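PDB 3EUA: fructosamine deglycase FrlB from Bacillus subtilis, which catalyses the conversion of fructosamine 6-phosphates to glucose 6-phosphate and a free amino acid. Local coordinates for residues 166-171 and 281-286; 24-29 and 73-78; 218-223 and 316-321. One frame throughout, in Å; residues are numbered along the deposited sequence.

Interaction 1. Residues 166-171 and 281-286; sequences DQLQAV and YDFTAI
The long helix 158-190 packs here against the loop of the second SIS domain that follows strand 273-277, and V171, Q167 and I286 carry most of the contact. V171 sits over the loop backbone: its CG2 lies 3.4 Å from D282 O. Its other branch, CG1, rests on one face of the F283 ring, offset toward the rim, 4.2 Å from F283 CZ. CG1 is anti to the backbone N (chi1 -174°), and this turns it toward the phenyl ring. I286 reaches back to the helix with CD1, which lies 3.7 Å from Q167 CB and 4.1 Å from L168 CD1. A285 CB touches Q167 OE1 at 3.7 Å. D282 OD1 accepts from T284 N and from T284 OG1, the first bond forming an Asx turn, and a type I turn runs from F283 to I286. Helix 288-313 backs the apolar cluster, with V298 against L168 and F283. No direct hydrogen bond joins the segments. One water bridges them, donating to V171 O (2.7 Å) and accepting from D282 N. The contact therefore rests on apolar packing: the D282 carboxylate, gripped by T284, shapes the loop, and the single water is the polar link to the helix.

Interaction 2. Residues 24-29 and 73-78; sequences TIDHVF and GEKSLV
K75 O accepts a hydrogen bond from D26 N at 2.8 Å, the first of three backbone bonds between 24-29 and 73-78. The donor then switches strand: L77 N bonds to H27 O, then F29 N to L77 O at 2.8 Å. CA-H...O contacts such as V28 CA to L77 O lie between. The three bridges pair H27 with S76, V28 with L77 and F29 with V78. They join two neighbouring strands of the parallel sheet in the first SIS domain, an alpha-beta-alpha sandwich. Strand 55-60 flanks 27-32 on its other side, and H27 NE2 bonds there to D57.

On one face of the sheet L77 and V28 lie side by side, CD2 beside CG2. I25 reaches in from the loop before its strand, with CG2 3.9 Å from L77 CB. Helices 11-20 and 137-153 pack on I25 and L77. On the other face, F29 CB meets V78 CG2 at 3.9 Å.

F29 CG is anti to the carbonyl carbon (chi1 -67°), which brings the ring edge to S76, with CE2 3.5 Å from S76 OG. One ring face of F29 lies against H27 CD2.

In the turn G73-S76, S76 OG accepts from G73 N at 2.9 Å. The carboxylate of D26 crosses the aliphatic part of K75 obliquely, with OD2 3.6 Å from K75 CD. K75 NZ stays 4.8 Å from D26 OD2, so attraction is probably weak.

Interaction 3. Residues 218-223 and 316-321; sequences EMQWIH and HPLSHR
R321 and E218 meet as a salt bridge. R321 NH2 and NE both point at E218 OE2, NH2 at 2.9 Å, in weak, bent bonds; the position of OE2 is less certain. The carboxylate and guanidinium planes are 76° apart, and E218 CG and M219 CG lie over one guanidinium face. Q220 NE2 donates to H316 O at 2.9 Å, close to its amide plane, and also to M219 O. H316 turns its ring edge to the face of W221, with CE1 3.6 Å from W221 CD2 and the planes at 84°. Q220 CA sits over a face of H316 in a CH-pi contact. H320 NE2 comes obliquely to W221 CH2 at 3.5 Å. M219, a selenomethionine, sets CB 3.7 Å from L318 CD2.

A second layer of bonds fixes these groups. R321 NH1 donates to L318 O (2.7 Å) and H320 O, which ties the guanidinium to its own turn P317-H320. With an alanine here, E218 is likely to lose its charge partner, and the L318 and H320 carbonyls their bonds from NH1. Q220 folds back at chi2 (-67°), bringing NE2 to H316 O, while OE1 accepts a hydrogen bond from R314 NH1. W221 NE1 bonds to E238 of the second subunit, which also packs on R321. The contact ties the C-terminal tail to the end of helix 205-220 in the second SIS domain, beside the subunit interface, around an aromatic cluster of W221, H316 and H320.

How the interactions relate
Going from the N terminus, interaction 2 closes first. Its 43-residue loop carries strand 55-60, and its two strands lie side by side in the sheet of the first SIS domain. Interaction 1 opens later and joins helix 158-190 to the loop before helix 288-313. Interaction 3 opens inside that span and closes beyond it, joining the end of helix 205-220 to the tail after helix 288-313, so interactions 1 and 3 cross. Interaction 1 spans all four strands of the second sheet; interaction 3 spans three, 226-228, 246-250 and 273-277. Interaction 2 is in series with each. None touch, and interactions 2 and 3 lie on opposite sides of the chain's centre.

Interaction 1. Residues 166-171 and 281-286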
loop_
_atom_site.group_PDB
_atom_site.type_symbol
_atom_site.label_atom_id
_atom_site.label_comp_id
_atom_site.label_asym_id
_atom_site.label_seq_id
_atom_site.Cartn_x
_atom_site.Cartn_y
_atom_site.Cartn_z
ATOM N N ASP A 166 -2.345 10.304 26.745
ATOM C CA ASP A 166 -2.719 11.395 27.656
ATOM C C ASP A 166 -1.613 12.458 27.697
ATOM O O ASP A 166 -1.903 13.671 27.661
ATOM C CB ASP A 166 -3.002 10.871 29.052
ATOM C CG ASP A 166 -3.712 11.910 29.944
ATOM O OD1 ASP A 166 -4.498 12.720 29.387
ATOM O OD2 ASP A 166 -3.520 11.866 31.183
ATOM N N GLN A 167 -0.358 12.007 27.725
ATOM C CA GLN A 167 0.812 12.897 27.714
ATOM C C GLN A 167 1.126 13.471 26.321
ATOM O O GLN A 167 1.879 14.441 26.198
ATOM C CB GLN A 167 2.034 12.126 28.168
ATOM C CG GLN A 167 1.967 11.653 29.590
ATOM C CD GLN A 167 2.118 12.773 30.607
ATOM O OE1 GLN A 167 2.684 13.827 30.324
ATOM N NE2 GLN A 167 1.658 12.519 31.823
ATOM N N LEU A 168 0.528 12.912 25.268
ATOM C CA LEU A 168 0.861 13.338 23.904
ATOM C C LEU A 168 0.363 14.749 23.545
ATOM O O LEU A 168 0.938 15.401 22.677
ATOM C CB LEU A 168 0.327 12.327 22.877
ATOM C CG LEU A 168 1.117 12.272 21.578
ATOM C CD1 LEU A 168 2.548 11.741 21.894
ATOM C CD2 LEU A 168 0.409 11.401 20.574
ATOM N N GLN A 169 -0.696 15.240 24.187
ATOM C CA GLN A 169 -1.151 16.583 23.847
ATOM C C GLN A 169 -0.054 17.593 24.174
ATOM O O GLN A 169 0.153 18.510 23.413
ATOM C CB GLN A 169 -2.454 16.978 24.528
ATOM C CG GLN A 169 -3.045 18.314 24.022
ATOM C CD GLN A 169 -3.390 18.294 22.564
ATOM O OE1 GLN A 169 -3.803 17.253 22.023
ATOM N NE2 GLN A 169 -3.279 19.466 21.901
ATOM N N ALA A 170 0.659 17.416 25.286
ATOM C CA ALA A 170 1.732 18.335 25.642
ATOM C C ALA A 170 2.848 18.258 24.589
ATOM O O ALA A 170 3.476 19.274 24.262
ATOM C CB ALA A 170 2.271 18.021 27.031
ATOM N N VAL A 171 3.058 17.059 24.036
ATOM C CA VAL A 171 4.063 16.851 22.976
ATOM C C VAL A 171 3.656 17.661 21.736
ATOM O O VAL A 171 4.500 18.333 21.129
ATOM C CB VAL A 171 4.239 15.340 22.587
ATOM C CG1 VAL A 171 5.393 15.169 21.593
ATOM C CG2 VAL A 171 4.494 14.443 23.841
ATOM N N TYR A 281 11.409 16.229 18.759
ATOM C CA TYR A 281 10.323 16.559 19.662
ATOM C C TYR A 281 10.584 15.947 21.028
ATOM O O TYR A 281 11.500 15.135 21.190
ATOM C CB TYR A 281 8.960 16.120 19.074
ATOM C CG TYR A 281 8.743 16.579 17.646
ATOM C CD1 TYR A 281 9.133 17.853 17.224
ATOM C CD2 TYR A 281 8.102 15.766 16.731
ATOM C CE1 TYR A 281 8.941 18.277 15.911
ATOM C CE2 TYR A 281 7.885 16.192 15.394
ATOM C CZ TYR A 281 8.310 17.439 15.001
ATOM O OH TYR A 281 8.109 17.849 13.712
ATOM N N ASP A 282 9.774 16.329 22.015
ATOM C CA ASP A 282 9.947 15.867 23.397
ATOM C C ASP A 282 9.063 14.682 23.767
ATOM O O ASP A 282 7.898 14.866 24.090
ATOM C CB ASP A 282 9.662 17.056 24.317
ATOM C CG ASP A 282 9.852 16.737 25.784
ATOM O OD1 ASP A 282 10.183 15.574 26.111
ATOM O OD2 ASP A 282 9.656 17.661 26.617
ATOM N N PHE A 283 9.632 13.483 23.738
ATOM C CA PHE A 283 8.938 12.255 24.109
ATOM C C PHE A 283 9.422 11.738 25.451
ATOM O O PHE A 283 9.255 10.572 25.756
ATOM C CB PHE A 283 9.155 11.184 23.026
ATOM C CG PHE A 283 8.370 11.438 21.741
ATOM C CD1 PHE A 283 8.863 12.289 20.759
ATOM C CD2 PHE A 283 7.173 10.794 21.515
ATOM C CE1 PHE A 283 8.139 12.514 19.597
ATOM C CE2 PHE A 283 6.455 11.014 20.366
ATOM C CZ PHE A 283 6.930 11.874 19.411
ATOM N N THR A 284 9.992 12.613 26.276
ATOM C CA THR A 284 10.537 12.220 27.570
ATOM C C THR A 284 9.495 11.681 28.566
ATOM O O THR A 284 9.863 10.909 29.465
ATOM C CB THR A 284 11.360 13.426 28.210
ATOM O OG1 THR A 284 10.502 14.528 28.512
ATOM C CG2 THR A 284 12.461 13.928 27.257
ATOM N N ALA A 285 8.223 12.070 28.414
ATOM C CA ALA A 285 7.139 11.579 29.278
ATOM C C ALA A 285 6.417 10.372 28.655
ATOM O O ALA A 285 5.434 9.886 29.206
ATOM C CB ALA A 285 6.157 12.712 29.570
ATOM N N ILE A 286 6.885 9.906 27.502
ATOM C CA ILE A 286 6.289 8.765 26.830
ATOM C C ILE A 286 7.187 7.559 27.052
ATOM O O ILE A 286 8.408 7.682 26.916
ATOM C CB ILE A 286 6.140 9.021 25.316
ATOM C CG1 ILE A 286 5.471 10.383 25.029
ATOM C CG2 ILE A 286 5.378 7.850 24.667
ATOM C CD1 ILE A 286 4.072 10.484 25.528
HETATM O O HOH W 1 7.142 18.154 21.373
#

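Interaction 2. Residues 24-29 and 73-78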
loop_
_atom_site.group_PDB
_atom_site.type_symbol
_atom_site.label_atom_id
_atom_site.label_comp_id
_atom_site.label_asym_id
_atom_site.label_seq_id
_atom_site.Cartn_x
_atom_site.Cartn_y
_atom_site.Cartn_z
ATOM N N THR A 24 -13.684 -15.190 20.436
ATOM C CA THR A 24 -12.608 -15.755 19.650
ATOM C C THR A 24 -12.527 -14.956 18.381
ATOM O O THR A 24 -13.407 -15.017 17.548
ATOM C CB THR A 24 -12.853 -17.206 19.326
ATOM O OG1 THR A 24 -13.916 -17.290 18.371
ATOM C CG2 THR A 24 -13.198 -17.993 20.624
ATOM N N ILE A 25 -11.442 -14.225 18.241
ATOM C CA ILE A 25 -11.183 -13.381 17.082
ATOM C C ILE A 25 -9.836 -13.802 16.537
ATOM O O ILE A 25 -8.857 -13.831 17.283
ATOM C CB ILE A 25 -11.056 -11.878 17.436
ATOM C CG1 ILE A 25 -12.330 -11.304 18.072
ATOM C CG2 ILE A 25 -10.729 -11.098 16.201
ATOM C CD1 ILE A 25 -13.612 -11.481 17.232
ATOM N N ASP A 26 -9.756 -14.118 15.249
ATOM C CA ASP A 26 -8.477 -14.499 14.668
ATOM C C ASP A 26 -8.015 -13.561 13.554
ATOM O O ASP A 26 -6.947 -13.782 12.979
ATOM C CB ASP A 26 -8.507 -15.951 14.160
ATOM C CG ASP A 26 -9.464 -16.192 12.987
ATOM O OD1 ASP A 26 -9.950 -15.265 12.330
ATOM O OD2 ASP A 26 -9.726 -17.382 12.707
ATOM N N HIS A 27 -8.805 -12.531 13.246
ATOM C CA HIS A 27 -8.488 -11.637 12.130
ATOM C C HIS A 27 -9.046 -10.253 12.403
ATOM O O HIS A 27 -10.198 -10.131 12.780
ATOM C CB HIS A 27 -9.162 -12.184 10.833
ATOM C CG HIS A 27 -8.467 -11.844 9.537
ATOM N ND1 HIS A 27 -8.159 -12.805 8.590
ATOM C CD2 HIS A 27 -8.032 -10.665 9.025
ATOM C CE1 HIS A 27 -7.577 -12.227 7.553
ATOM N NE2 HIS A 27 -7.482 -10.930 7.792
ATOM N N VAL A 28 -8.222 -9.214 12.206
ATOM C CA VAL A 28 -8.676 -7.836 12.304
ATOM C C VAL A 28 -8.617 -7.211 10.887
ATOM O O VAL A 28 -7.651 -7.435 10.156
ATOM C CB VAL A 28 -7.822 -6.989 13.271
ATOM C CG1 VAL A 28 -8.367 -5.579 13.297
ATOM C CG2 VAL A 28 -7.886 -7.551 14.677
ATOM N N PHE A 29 -9.673 -6.501 10.473
ATOM C CA PHE A 29 -9.712 -5.790 9.194
ATOM C C PHE A 29 -9.866 -4.308 9.473
ATOM O O PHE A 29 -10.763 -3.942 10.176
ATOM C CB PHE A 29 -10.880 -6.269 8.301
ATOM C CG PHE A 29 -10.735 -7.685 7.805
ATOM C CD1 PHE A 29 -10.053 -7.966 6.635
ATOM C CD2 PHE A 29 -11.261 -8.745 8.513
ATOM C CE1 PHE A 29 -9.880 -9.286 6.185
ATOM C CE2 PHE A 29 -11.110 -10.054 8.048
ATOM C CZ PHE A 29 -10.440 -10.317 6.877
ATOM N N GLY A 73 -15.291 -13.432 8.485
ATOM C CA GLY A 73 -16.396 -14.186 9.031
ATOM C C GLY A 73 -16.627 -13.981 10.509
ATOM O O GLY A 73 -16.271 -12.962 11.069
ATOM N N GLU A 74 -17.186 -15.003 11.149
ATOM C CA GLU A 74 -17.538 -14.946 12.571
ATOM C C GLU A 74 -16.391 -14.740 13.544
ATOM O O GLU A 74 -16.625 -14.323 14.678
ATOM C CB GLU A 74 -18.304 -16.197 12.975
ATOM C CG GLU A 74 -19.697 -16.261 12.343
ATOM C CD GLU A 74 -20.414 -17.565 12.635
ATOM O OE1 GLU A 74 -19.704 -18.580 12.872
ATOM O OE2 GLU A 74 -21.683 -17.584 12.619
ATOM N N LYS A 75 -15.171 -15.036 13.123
ATOM C CA LYS A 75 -14.011 -14.834 13.986
ATOM C C LYS A 75 -13.262 -13.566 13.590
ATOM O O LYS A 75 -12.120 -13.383 13.986
ATOM C CB LYS A 75 -13.085 -16.032 13.929
ATOM C CG LYS A 75 -13.745 -17.312 14.447
ATOM C CD LYS A 75 -12.867 -18.497 14.150
ATOM C CE LYS A 75 -13.447 -19.748 14.729
ATOM N NZ LYS A 75 -12.492 -20.858 14.437
ATOM N N SER A 76 -13.913 -12.679 12.825
ATOM C CA SER A 76 -13.303 -11.418 12.380
ATOM C C SER A 76 -13.794 -10.225 13.178
ATOM O O SER A 76 -14.938 -10.181 13.564
ATOM C CB SER A 76 -13.641 -11.134 10.896
ATOM O OG SER A 76 -13.151 -12.124 9.991
ATOM N N LEU A 77 -12.896 -9.257 13.371
ATOM C CA LEU A 77 -13.183 -7.975 13.955
ATOM C C LEU A 77 -12.919 -6.988 12.822
ATOM O O LEU A 77 -11.826 -7.051 12.201
ATOM C CB LEU A 77 -12.202 -7.655 15.062
ATOM C CG LEU A 77 -12.254 -6.269 15.686
ATOM C CD1 LEU A 77 -13.637 -5.998 16.228
ATOM C CD2 LEU A 77 -11.163 -6.127 16.781
ATOM N N VAL A 78 -13.880 -6.117 12.516
ATOM C CA VAL A 78 -13.693 -5.122 11.459
ATOM C C VAL A 78 -13.806 -3.745 12.114
ATOM O O VAL A 78 -14.783 -3.447 12.771
ATOM C CB VAL A 78 -14.671 -5.337 10.300
ATOM C CG1 VAL A 78 -14.470 -4.297 9.203
ATOM C CG2 VAL A 78 -14.492 -6.750 9.703
#

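Interaction 3. Residues 218-223 and 316-321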
loop_
_atom_site.group_PDB
_atom_site.type_symbol
_atom_site.label_atom_id
_atom_site.label_comp_id
_atom_site.label_asym_id
_atom_site.label_seq_id
_atom_site.Cartn_x
_atom_site.Cartn_y
_atom_site.Cartn_z
ATOM N N GLU A 218 -6.152 16.614 -2.709
ATOM C CA GLU A 218 -7.521 17.015 -2.399
ATOM C C GLU A 218 -7.715 18.458 -2.027
ATOM O O GLU A 218 -8.531 19.158 -2.651
ATOM C CB GLU A 218 -8.068 16.189 -1.234
ATOM C CG GLU A 218 -9.547 16.371 -0.917
ATOM C CD GLU A 218 -9.976 15.617 0.355
ATOM O OE1 GLU A 218 -9.115 15.061 1.080
ATOM O OE2 GLU A 218 -11.206 15.616 0.635
HETATM N N MSE A 219 -6.938 18.920 -1.071
HETATM C CA MSE A 219 -7.159 20.254 -0.492
HETATM C C MSE A 219 -6.332 21.417 -0.998
HETATM O O MSE A 219 -6.530 22.538 -0.555
HETATM C CB MSE A 219 -6.985 20.117 1.022
HETATM C CG MSE A 219 -7.868 19.019 1.637
HETATM SE SE MSE A 219 -7.764 18.905 3.613
HETATM C CE MSE A 219 -8.502 17.098 3.926
ATOM N N GLN A 220 -5.417 21.155 -1.921
ATOM C CA GLN A 220 -4.572 22.191 -2.498
ATOM C C GLN A 220 -4.381 22.065 -3.987
ATOM O O GLN A 220 -3.886 23.009 -4.624
ATOM C CB GLN A 220 -3.180 22.149 -1.810
ATOM C CG GLN A 220 -3.174 22.582 -0.364
ATOM C CD GLN A 220 -3.485 24.052 -0.202
ATOM O OE1 GLN A 220 -2.654 24.906 -0.476
ATOM N NE2 GLN A 220 -4.683 24.355 0.257
ATOM N N TRP A 221 -4.815 20.952 -4.571
ATOM C CA TRP A 221 -4.616 20.654 -5.991
ATOM C C TRP A 221 -3.132 20.731 -6.367
ATOM O O TRP A 221 -2.767 21.328 -7.364
ATOM C CB TRP A 221 -5.448 21.543 -6.914
ATOM C CG TRP A 221 -6.896 21.567 -6.603
ATOM C CD1 TRP A 221 -7.619 20.624 -5.925
ATOM C CD2 TRP A 221 -7.831 22.495 -7.109
ATOM N NE1 TRP A 221 -8.954 20.974 -5.900
ATOM C CE2 TRP A 221 -9.108 22.123 -6.625
ATOM C CE3 TRP A 221 -7.716 23.654 -7.898
ATOM C CZ2 TRP A 221 -10.263 22.859 -6.914
ATOM C CZ3 TRP A 221 -8.871 24.377 -8.185
ATOM C CH2 TRP A 221 -10.119 23.972 -7.684
ATOM N N ILE A 222 -2.288 20.152 -5.505
ATOM C CA ILE A 222 -0.857 20.047 -5.710
ATOM C C ILE A 222 -0.583 18.575 -5.950
ATOM O O ILE A 222 -1.047 17.737 -5.177
ATOM C CB ILE A 222 -0.085 20.548 -4.494
ATOM C CG1 ILE A 222 -0.309 22.054 -4.333
ATOM C CG2 ILE A 222 1.377 20.286 -4.653
ATOM C CD1 ILE A 222 0.306 22.643 -3.125
ATOM N N HIS A 223 0.159 18.258 -7.010
ATOM C CA HIS A 223 0.481 16.863 -7.299
ATOM C C HIS A 223 1.325 16.297 -6.180
ATOM O O HIS A 223 2.207 16.988 -5.655
ATOM C CB HIS A 223 1.243 16.742 -8.611
ATOM C CG HIS A 223 0.491 17.266 -9.793
ATOM N ND1 HIS A 223 -0.646 16.660 -10.280
ATOM C CD2 HIS A 223 0.745 18.311 -10.617
ATOM C CE1 HIS A 223 -1.093 17.338 -11.319
ATOM N NE2 HIS A 223 -0.255 18.335 -11.560
ATOM N N HIS A 316 -5.784 29.345 -1.064
ATOM C CA HIS A 316 -6.535 28.177 -1.441
ATOM C C HIS A 316 -6.998 27.520 -0.146
ATOM O O HIS A 316 -6.259 26.745 0.446
ATOM C CB HIS A 316 -5.640 27.214 -2.203
ATOM C CG HIS A 316 -6.380 26.066 -2.796
ATOM N ND1 HIS A 316 -6.379 25.795 -4.147
ATOM C CD2 HIS A 316 -7.179 25.136 -2.229
ATOM C CE1 HIS A 316 -7.112 24.719 -4.373
ATOM N NE2 HIS A 316 -7.618 24.310 -3.225
ATOM N N PRO A 317 -8.231 27.841 0.316
ATOM C CA PRO A 317 -8.657 27.224 1.563
ATOM C C PRO A 317 -8.688 25.705 1.534
ATOM O O PRO A 317 -9.036 25.103 0.507
ATOM C CB PRO A 317 -10.094 27.737 1.767
ATOM C CG PRO A 317 -10.206 28.980 0.936
ATOM C CD PRO A 317 -9.257 28.763 -0.230
ATOM N N LEU A 318 -8.311 25.089 2.642
ATOM C CA LEU A 318 -8.323 23.620 2.728
ATOM C C LEU A 318 -9.697 23.009 2.537
ATOM O O LEU A 318 -9.791 21.828 2.163
ATOM C CB LEU A 318 -7.742 23.099 4.043
ATOM C CG LEU A 318 -6.236 23.253 4.340
ATOM C CD1 LEU A 318 -5.919 22.896 5.771
ATOM C CD2 LEU A 318 -5.331 22.438 3.406
ATOM N N SER A 319 -10.746 23.792 2.766
ATOM C CA SER A 319 -12.129 23.344 2.570
ATOM C C SER A 319 -12.587 23.401 1.117
ATOM O O SER A 319 -13.635 22.852 0.779
ATOM C CB SER A 319 -13.056 24.219 3.428
ATOM O OG SER A 319 -12.791 25.597 3.147
ATOM N N HIS A 320 -11.799 24.021 0.242
ATOM C CA HIS A 320 -12.193 24.165 -1.148
ATOM C C HIS A 320 -12.204 22.844 -1.912
ATOM O O HIS A 320 -11.332 22.022 -1.693
ATOM C CB HIS A 320 -11.277 25.160 -1.843
ATOM C CG HIS A 320 -11.726 25.489 -3.225
ATOM N ND1 HIS A 320 -12.794 26.321 -3.477
ATOM C CD2 HIS A 320 -11.268 25.083 -4.430
ATOM C CE1 HIS A 320 -12.962 26.429 -4.786
ATOM N NE2 HIS A 320 -12.058 25.675 -5.388
ATOM N N ARG A 321 -13.225 22.640 -2.757
ATOM C CA ARG A 321 -13.361 21.455 -3.581
ATOM C C ARG A 321 -14.032 21.845 -4.879
ATOM O O ARG A 321 -14.807 22.824 -4.928
ATOM C CB ARG A 321 -14.258 20.399 -2.924
ATOM C CG ARG A 321 -13.765 19.816 -1.596
ATOM C CD ARG A 321 -12.473 18.987 -1.693
ATOM N NE ARG A 321 -12.237 18.333 -0.391
ATOM C CZ ARG A 321 -11.760 18.920 0.702
ATOM N NH1 ARG A 321 -11.417 20.206 0.714
ATOM N NH2 ARG A 321 -11.619 18.224 1.828
#